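Local coordinates for protein halotolerant alpha-type carbonic anhydrase (dCA II) (Dunaliella salina, PDB 1Y7W) that catalyses the reversible hydration of carbon dioxide to bicarbonate as a salt-tolerant, zinc-dependent algal carbonic anhydrase, at residues Gly69-Leu78 with Asn111-Gly119; Ser221-Gly229 with Asp283-Tyr291. One frame throughout, in Å; residues are numbered along the deposited sequence.

Interaction 1 (Gly69-Leu78 with Asn111-Gly119)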
loop_
_atom_site.group_PDB
_atom_site.type_symbol
_atom_site.label_atom_id
_atom_site.label_comp_id
_atom_site.label_asym_id
_atom_site.label_seq_id
_atom_site.Cartn_x
_atom_site.Cartn_y
_atom_site.Cartn_z
ATOM N N GLY A 69 -10.983 20.499 -0.277
ATOM C CA GLY A 69 -11.032 19.592 -1.403
ATOM C C GLY A 69 -11.140 18.088 -1.193
ATOM O O GLY A 69 -11.353 17.411 -2.175
ATOM N N THR A 70 -10.988 17.563 0.029
ATOM C CA THR A 70 -11.044 16.110 0.254
ATOM C C THR A 70 -11.656 15.812 1.628
ATOM O O THR A 70 -11.256 16.389 2.632
ATOM C CB THR A 70 -9.611 15.485 0.187
ATOM O OG1 THR A 70 -8.974 15.880 -1.019
ATOM C CG2 THR A 70 -9.647 13.918 0.229
ATOM N N SER A 71 -12.630 14.895 1.669
ATOM C CA SER A 71 -13.280 14.508 2.939
ATOM C C SER A 71 -12.620 13.228 3.429
ATOM O O SER A 71 -11.767 12.662 2.722
ATOM C CB SER A 71 -14.763 14.135 2.688
ATOM O OG SER A 71 -14.820 12.924 1.889
ATOM N N ALA A 72 -13.056 12.783 4.628
ATOM C CA ALA A 72 -12.686 11.505 5.222
ATOM C C ALA A 72 -13.175 10.436 4.239
ATOM O O ALA A 72 -14.087 10.696 3.451
ATOM C CB ALA A 72 -13.461 11.277 6.532
ATOM N N VAL A 73 -12.586 9.241 4.289
ATOM C CA VAL A 73 -13.089 8.158 3.443
ATOM C C VAL A 73 -14.225 7.474 4.206
ATOM O O VAL A 73 -14.210 7.412 5.446
ATOM C CB VAL A 73 -12.003 7.113 3.118
ATOM C CG1 VAL A 73 -11.487 6.473 4.382
ATOM C CG2 VAL A 73 -12.581 6.025 2.102
ATOM N N SER A 74 -15.280 7.099 3.480
ATOM C CA SER A 74 -16.347 6.291 4.076
ATOM C C SER A 74 -15.870 4.869 3.656
ATOM O O SER A 74 -15.976 4.499 2.480
ATOM C CB SER A 74 -17.719 6.591 3.432
ATOM O OG SER A 74 -18.227 7.827 3.939
ATOM N N LEU A 75 -15.372 4.109 4.617
ATOM C CA LEU A 75 -14.808 2.792 4.365
ATOM C C LEU A 75 -15.828 1.788 3.828
ATOM O O LEU A 75 -15.438 0.860 3.118
ATOM C CB LEU A 75 -14.117 2.247 5.633
ATOM C CG LEU A 75 -12.861 3.010 6.085
ATOM C CD1 LEU A 75 -12.386 2.518 7.482
ATOM C CD2 LEU A 75 -11.735 2.790 5.017
ATOM N N ASN A 76 -17.110 1.988 4.171
ATOM C CA ASN A 76 -18.182 1.127 3.707
ATOM C C ASN A 76 -17.831 -0.372 3.803
ATOM O O ASN A 76 -17.453 -0.813 4.910
ATOM C CB ASN A 76 -18.569 1.593 2.320
ATOM C CG ASN A 76 -19.265 2.961 2.371
ATOM O OD1 ASN A 76 -19.839 3.303 3.403
ATOM N ND2 ASN A 76 -19.241 3.702 1.302
ATOM N N GLY A 77 -17.891 -1.091 2.677
ATOM C CA GLY A 77 -17.634 -2.525 2.670
ATOM C C GLY A 77 -16.275 -2.944 3.183
ATOM O O GLY A 77 -16.148 -4.095 3.604
ATOM N N LEU A 78 -15.251 -2.074 3.124
ATOM C CA LEU A 78 -13.934 -2.467 3.670
ATOM C C LEU A 78 -13.994 -2.663 5.173
ATOM O O LEU A 78 -13.242 -3.453 5.712
ATOM C CB LEU A 78 -12.875 -1.388 3.378
ATOM C CG LEU A 78 -12.685 -1.099 1.900
ATOM C CD1 LEU A 78 -11.703 0.094 1.748
ATOM C CD2 LEU A 78 -12.208 -2.302 1.165
ATOM N N ASN A 111 -20.856 -1.979 -2.218
ATOM C CA ASN A 111 -20.436 -1.454 -0.917
ATOM C C ASN A 111 -19.081 -0.796 -0.980
ATOM O O ASN A 111 -18.313 -0.845 -0.030
ATOM C CB ASN A 111 -20.417 -2.592 0.098
ATOM C CG ASN A 111 -21.764 -3.269 0.206
ATOM O OD1 ASN A 111 -22.733 -2.615 0.587
ATOM N ND2 ASN A 111 -21.847 -4.571 -0.145
ATOM N N LEU A 112 -18.815 -0.144 -2.097
ATOM C CA LEU A 112 -17.516 0.495 -2.310
ATOM C C LEU A 112 -17.291 1.694 -1.375
ATOM O O LEU A 112 -18.234 2.399 -0.986
ATOM C CB LEU A 112 -17.427 0.966 -3.729
ATOM C CG LEU A 112 -17.443 -0.175 -4.788
ATOM C CD1 LEU A 112 -17.320 0.462 -6.171
ATOM C CD2 LEU A 112 -16.279 -1.146 -4.567
ATOM N N PRO A 113 -16.035 1.921 -0.985
ATOM C CA PRO A 113 -15.770 3.066 -0.104
ATOM C C PRO A 113 -15.932 4.322 -0.946
ATOM O O PRO A 113 -15.805 4.263 -2.172
ATOM C CB PRO A 113 -14.289 2.840 0.329
ATOM C CG PRO A 113 -13.707 2.025 -0.811
ATOM C CD PRO A 113 -14.845 1.060 -1.140
ATOM N N THR A 114 -16.222 5.462 -0.309
ATOM C CA THR A 114 -16.334 6.696 -1.071
ATOM C C THR A 114 -15.503 7.827 -0.445
ATOM O O THR A 114 -15.234 7.843 0.753
ATOM C CB THR A 114 -17.810 7.238 -1.150
ATOM O OG1 THR A 114 -18.264 7.564 0.171
ATOM C CG2 THR A 114 -18.752 6.166 -1.720
ATOM N N ILE A 115 -15.158 8.793 -1.276
ATOM C CA ILE A 115 -14.470 9.991 -0.776
ATOM C C ILE A 115 -15.029 11.154 -1.579
ATOM O O ILE A 115 -15.221 11.029 -2.815
ATOM C CB ILE A 115 -12.940 9.950 -1.009
ATOM C CG1 ILE A 115 -12.361 8.657 -0.394
ATOM C CG2 ILE A 115 -12.268 11.257 -0.357
ATOM C CD1 ILE A 115 -10.810 8.480 -0.716
ATOM N N GLU A 116 -15.297 12.269 -0.899
ATOM C CA GLU A 116 -15.788 13.430 -1.605
ATOM C C GLU A 116 -14.563 14.215 -1.998
ATOM O O GLU A 116 -13.781 14.649 -1.133
ATOM C CB GLU A 116 -16.697 14.295 -0.738
ATOM C CG GLU A 116 -17.256 15.450 -1.556
ATOM C CD GLU A 116 -17.926 16.526 -0.710
ATOM O OE1 GLU A 116 -17.223 17.160 0.044
ATOM O OE2 GLU A 116 -19.134 16.743 -0.817
ATOM N N ILE A 117 -14.422 14.416 -3.302
ATOM C CA ILE A 117 -13.252 15.094 -3.831
ATOM C C ILE A 117 -13.642 16.215 -4.749
ATOM O O ILE A 117 -14.383 16.022 -5.742
ATOM C CB ILE A 117 -12.303 14.095 -4.578
ATOM C CG1 ILE A 117 -11.725 13.081 -3.582
ATOM C CG2 ILE A 117 -11.103 14.862 -5.194
ATOM C CD1 ILE A 117 -11.036 11.945 -4.278
ATOM N N GLY A 118 -13.122 17.389 -4.420
ATOM C CA GLY A 118 -13.454 18.583 -5.176
ATOM C C GLY A 118 -14.965 18.760 -5.232
ATOM O O GLY A 118 -15.494 19.141 -6.278
ATOM N N GLY A 119 -15.657 18.478 -4.126
ATOM C CA GLY A 119 -17.104 18.599 -4.086
ATOM C C GLY A 119 -17.951 17.447 -4.660
ATOM O O GLY A 119 -19.172 17.464 -4.556
HETATM O O HOH W 1 -20.491 6.271 1.136
#
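The flat carboxamide of Asn76 works through its edge: ND2 donates to Leu112 O at 2.8 Å, an acceptor lying almost in the amide plane, while its other N-H goes to a water that also bonds Thr114 OG1. The Pro113 ring has its CB 3.2 Å from Ser74 O, and its CG touches Leu78 CD1, which comes in at about a right angle. To one side of it along the chain Ser74 and Thr114 form an antiparallel hydrogen-bonded pair; to the other, Gly77 N donates to Asn111 O. Thr70 bridges Ile117 separately, the register slipping by one residue between the two bridges. Where it slips, Ser71 N still donates to Glu116 O, but a side-chain oxygen takes the return bond: Ser71 OG, set between its own N and carbonyl carbon (chi1 67°), accepts from Glu116 N at 2.9 Å and donates to Ala72 O at 2.8 Å. With an alanine here, the Glu116 N-H would probably lose its acceptor and Ala72 O the hydroxyl that bonds it. Val73 CG2 packs on Ile115 CG1 at 3.6 Å, and Ile115 CG2 meets Thr70 CG2. Segment 69-78 thus runs beside the edge strand 114-117, whose other flank is bonded to strand 120-133 through Ile115 with Lys122; Val73 and Ile115 both reach His243 of strand 240-251, and Leu75 and Leu78 rest on Ile169 of strand 166-175.

Interaction 2 (Ser221-Gly229 with Asp283-Tyr291)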
loop_
_atom_site.group_PDB
_atom_site.type_symbol
_atom_site.label_atom_id
_atom_site.label_comp_id
_atom_site.label_asym_id
_atom_site.label_seq_id
_atom_site.Cartn_x
_atom_site.Cartn_y
_atom_site.Cartn_z
ATOM N N SER A 221 -7.979 -0.298 15.073
ATOM C CA SER A 221 -8.573 1.014 15.281
ATOM C C SER A 221 -8.668 1.673 13.920
ATOM O O SER A 221 -7.881 1.371 13.011
ATOM C CB SER A 221 -7.714 1.841 16.249
ATOM O OG SER A 221 -7.817 3.217 15.974
ATOM N N LEU A 222 -9.658 2.528 13.751
ATOM C CA LEU A 222 -9.828 3.176 12.462
ATOM C C LEU A 222 -9.081 4.493 12.434
ATOM O O LEU A 222 -9.213 5.241 11.479
ATOM C CB LEU A 222 -11.294 3.451 12.185
ATOM C CG LEU A 222 -12.112 2.168 12.042
ATOM C CD1 LEU A 222 -13.534 2.556 11.676
ATOM C CD2 LEU A 222 -11.506 1.270 10.981
ATOM N N LYS A 223 -8.304 4.787 13.478
ATOM C CA LYS A 223 -7.558 6.056 13.473
ATOM C C LYS A 223 -6.595 6.153 12.292
ATOM O O LYS A 223 -5.787 5.264 12.095
ATOM C CB LYS A 223 -6.725 6.199 14.756
ATOM C CG LYS A 223 -7.598 6.578 15.955
ATOM C CD LYS A 223 -6.766 6.730 17.272
ATOM C CE LYS A 223 -6.322 5.374 17.835
ATOM N NZ LYS A 223 -5.917 5.406 19.343
ATOM N N TYR A 224 -6.650 7.224 11.521
ATOM C CA TYR A 224 -5.677 7.355 10.442
ATOM C C TYR A 224 -5.321 8.811 10.113
ATOM O O TYR A 224 -6.060 9.750 10.418
ATOM C CB TYR A 224 -6.183 6.639 9.161
ATOM C CG TYR A 224 -7.260 7.356 8.353
ATOM C CD1 TYR A 224 -8.615 7.073 8.545
ATOM C CD2 TYR A 224 -6.922 8.276 7.361
ATOM C CE1 TYR A 224 -9.632 7.691 7.766
ATOM C CE2 TYR A 224 -7.939 8.913 6.560
ATOM C CZ TYR A 224 -9.282 8.611 6.781
ATOM O OH TYR A 224 -10.300 9.251 6.072
ATOM N N ALA A 225 -4.214 8.965 9.404
ATOM C CA ALA A 225 -3.737 10.271 8.988
ATOM C C ALA A 225 -3.979 10.338 7.468
ATOM O O ALA A 225 -3.554 9.444 6.754
ATOM C CB ALA A 225 -2.250 10.381 9.270
ATOM N N GLY A 226 -4.614 11.389 6.988
ATOM C CA GLY A 226 -4.846 11.513 5.564
ATOM C C GLY A 226 -4.153 12.746 4.982
ATOM O O GLY A 226 -4.080 13.778 5.630
ATOM N N TYR A 227 -3.676 12.664 3.741
ATOM C CA TYR A 227 -3.041 13.836 3.146
ATOM C C TYR A 227 -2.999 13.604 1.640
ATOM O O TYR A 227 -3.288 12.464 1.157
ATOM C CB TYR A 227 -1.606 14.021 3.703
ATOM C CG TYR A 227 -0.594 12.990 3.233
ATOM C CD1 TYR A 227 -0.485 11.726 3.828
ATOM C CD2 TYR A 227 0.260 13.290 2.159
ATOM C CE1 TYR A 227 0.453 10.772 3.393
ATOM C CE2 TYR A 227 1.211 12.351 1.699
ATOM C CZ TYR A 227 1.302 11.092 2.324
ATOM O OH TYR A 227 2.230 10.195 1.854
ATOM N N ASP A 228 -2.658 14.661 0.893
ATOM C CA ASP A 228 -2.581 14.572 -0.570
ATOM C C ASP A 228 -1.158 14.160 -1.009
ATOM O O ASP A 228 -0.179 14.854 -0.701
ATOM C CB ASP A 228 -2.931 15.912 -1.206
ATOM C CG ASP A 228 -4.419 16.303 -1.038
ATOM O OD1 ASP A 228 -4.671 17.531 -0.992
ATOM O OD2 ASP A 228 -5.309 15.430 -0.955
ATOM N N GLY A 229 -1.030 13.053 -1.735
ATOM C CA GLY A 229 0.314 12.635 -2.073
ATOM C C GLY A 229 0.476 12.040 -3.439
ATOM O O GLY A 229 -0.276 12.329 -4.347
ATOM N N ASP A 283 4.162 22.559 1.552
ATOM C CA ASP A 283 3.131 23.393 2.184
ATOM C C ASP A 283 1.850 22.606 2.568
ATOM O O ASP A 283 0.834 23.203 2.997
ATOM C CB ASP A 283 2.811 24.592 1.309
ATOM C CG ASP A 283 2.271 24.202 0.004
ATOM O OD1 ASP A 283 1.879 25.101 -0.804
ATOM O OD2 ASP A 283 2.247 22.984 -0.232
ATOM N N ARG A 284 1.919 21.278 2.469
ATOM C CA ARG A 284 0.809 20.404 2.872
ATOM C C ARG A 284 0.654 20.283 4.357
ATOM O O ARG A 284 1.646 20.479 5.111
ATOM C CB ARG A 284 1.064 18.989 2.356
ATOM C CG ARG A 284 1.078 18.885 0.862
ATOM C CD ARG A 284 1.415 17.467 0.362
ATOM N NE ARG A 284 2.858 17.163 0.565
ATOM C CZ ARG A 284 3.423 15.998 0.294
ATOM N NH1 ARG A 284 2.691 14.995 -0.177
ATOM N NH2 ARG A 284 4.739 15.829 0.453
ATOM N N GLU A 285 -0.562 19.973 4.805
ATOM C CA GLU A 285 -0.803 19.647 6.220
ATOM C C GLU A 285 -1.264 18.196 6.155
ATOM O O GLU A 285 -1.559 17.698 5.066
ATOM C CB GLU A 285 -1.912 20.482 6.877
ATOM C CG GLU A 285 -1.625 21.969 6.983
ATOM C CD GLU A 285 -0.547 22.306 7.994
ATOM O OE1 GLU A 285 -0.133 21.393 8.762
ATOM O OE2 GLU A 285 -0.105 23.498 8.025
ATOM N N VAL A 286 -1.288 17.513 7.298
ATOM C CA VAL A 286 -1.723 16.108 7.347
ATOM C C VAL A 286 -2.882 16.195 8.324
ATOM O O VAL A 286 -2.804 16.922 9.294
ATOM C CB VAL A 286 -0.580 15.200 7.849
ATOM C CG1 VAL A 286 -1.021 13.691 7.813
ATOM C CG2 VAL A 286 0.656 15.368 6.916
ATOM N N TYR A 287 -3.938 15.422 8.089
ATOM C CA TYR A 287 -5.152 15.516 8.911
ATOM C C TYR A 287 -5.435 14.227 9.662
ATOM O O TYR A 287 -5.060 13.164 9.208
ATOM C CB TYR A 287 -6.322 15.914 7.970
ATOM C CG TYR A 287 -5.968 17.121 7.135
ATOM C CD1 TYR A 287 -5.260 16.990 5.937
ATOM C CD2 TYR A 287 -6.277 18.408 7.585
ATOM C CE1 TYR A 287 -4.868 18.105 5.201
ATOM C CE2 TYR A 287 -5.883 19.530 6.868
ATOM C CZ TYR A 287 -5.192 19.376 5.688
ATOM O OH TYR A 287 -4.909 20.471 4.958
ATOM N N LYS A 288 -6.043 14.338 10.838
ATOM C CA LYS A 288 -6.380 13.177 11.645
ATOM C C LYS A 288 -7.855 12.808 11.521
ATOM O O LYS A 288 -8.739 13.643 11.693
ATOM C CB LYS A 288 -6.046 13.422 13.112
ATOM C CG LYS A 288 -6.618 14.685 13.710
ATOM C CD LYS A 288 -6.169 14.717 15.131
ATOM C CE LYS A 288 -6.518 16.006 15.838
ATOM N NZ LYS A 288 -5.931 15.845 17.252
ATOM N N TYR A 289 -8.094 11.529 11.269
ATOM C CA TYR A 289 -9.441 11.013 11.092
ATOM C C TYR A 289 -9.741 9.917 12.117
ATOM O O TYR A 289 -8.904 9.061 12.424
ATOM C CB TYR A 289 -9.580 10.461 9.669
ATOM C CG TYR A 289 -9.446 11.509 8.576
ATOM C CD1 TYR A 289 -8.201 11.826 8.038
ATOM C CD2 TYR A 289 -10.557 12.232 8.139
ATOM C CE1 TYR A 289 -8.065 12.844 7.103
ATOM C CE2 TYR A 289 -10.446 13.257 7.181
ATOM C CZ TYR A 289 -9.191 13.552 6.674
ATOM O OH TYR A 289 -9.038 14.511 5.706
ATOM N N ASN A 290 -10.959 9.946 12.622
ATOM C CA ASN A 290 -11.447 9.000 13.615
ATOM C C ASN A 290 -10.693 9.079 14.934
ATOM O O ASN A 290 -10.633 8.099 15.663
ATOM C CB ASN A 290 -11.412 7.540 13.097
ATOM C CG ASN A 290 -12.121 7.379 11.756
ATOM O OD1 ASN A 290 -13.245 7.840 11.579
ATOM N ND2 ASN A 290 -11.462 6.742 10.800
ATOM N N TYR A 291 -10.100 10.225 15.243
ATOM C CA TYR A 291 -9.404 10.373 16.525
ATOM C C TYR A 291 -10.384 10.923 17.591
ATOM O O TYR A 291 -11.546 11.265 17.233
ATOM C CB TYR A 291 -8.217 11.340 16.417
ATOM C CG TYR A 291 -6.907 10.749 15.924
ATOM C CD1 TYR A 291 -5.743 10.874 16.693
ATOM C CD2 TYR A 291 -6.816 10.072 14.696
ATOM C CE1 TYR A 291 -4.520 10.332 16.268
ATOM C CE2 TYR A 291 -5.610 9.539 14.267
ATOM C CZ TYR A 291 -4.460 9.664 15.051
ATOM O OH TYR A 291 -3.258 9.122 14.661
ATOM O OXT TYR A 291 -9.960 11.020 18.782
HETATM O O HOH W 2 -2.074 17.076 2.184
#
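Strands 224-229 and 287-289 run antiparallel with a marked twist, 138° between their directions, and are joined by the hydrogen-bonded pairs Tyr224-Tyr289 and Gly226-Tyr287 on either side of the non-hydrogen-bonded pair Ala225-Lys288. Tyr224 and Tyr289 share one face of the sheet. Their ring planes are only 13° apart but slid so far that they barely overlap; what covers the Tyr224 ring is instead CB of Tyr289, 3.5 Å from its centroid, while Tyr224 OH, which hydrogen-bonds Val73 N, sits over a face of the Tyr289 ring toward its rim. The Tyr224 ring gets there because its CG lies between N and the carbonyl carbon (chi1 76°). Gly226 makes room for the pair: a CB on it would run into Tyr289 CE1. On the other face Ala225 CB meets Val286 CG1 at 3.8 Å. In this alpha-type carbonic anhydrase the C-terminal strand 287-289 closes one edge of the central mixed sheet, and strand 224-229 is bonded on its far side to strand 240-251. Past the strand ends, Asn290 ND2 donates to Leu222 O at 2.8 Å, approaching from well above the carbonyl plane. The terminal Tyr291 ring is sandwiched: Lys223 CD stands 4.1 Å from its centroid, squarely over one face, and Lys288 CB lies over the opposite face toward the rim. At the other end Arg284 NH1 donates to Asp228 O at 2.9 Å, with the acceptor exactly in the guanidinium plane, and the same nitrogen lies at the edge of the Tyr227 ring. Arg284 is held further by the carbonyls of Leu281, Asp280 and Gln51. Tyr227 OH bonds His138 and Ser52, and a water links Asp228 N to Glu285 O.

How the interactions relate
Interaction 1 is complete along the chain before interaction 2 begins, and their centres lie 13 Å apart on the same side of the molecule's centre. They involve the two outermost strands of one mixed sheet, 114-117 and 287-289. The loop 69-78 spans between them: Val73 N probably bonds Tyr224 OH at 2.9 Å, and Ala72 CA packs on Tyr289 CE2 at 3.5 Å. Lys241 of strand 240-251 serves both, bonding Thr70 OG1 and pairing with Asp228. The zinc ligands His130, His132 and His150 come from the inner strands 120-133 and 147-155, so both contacts build the margins of the sheet that carries the metal.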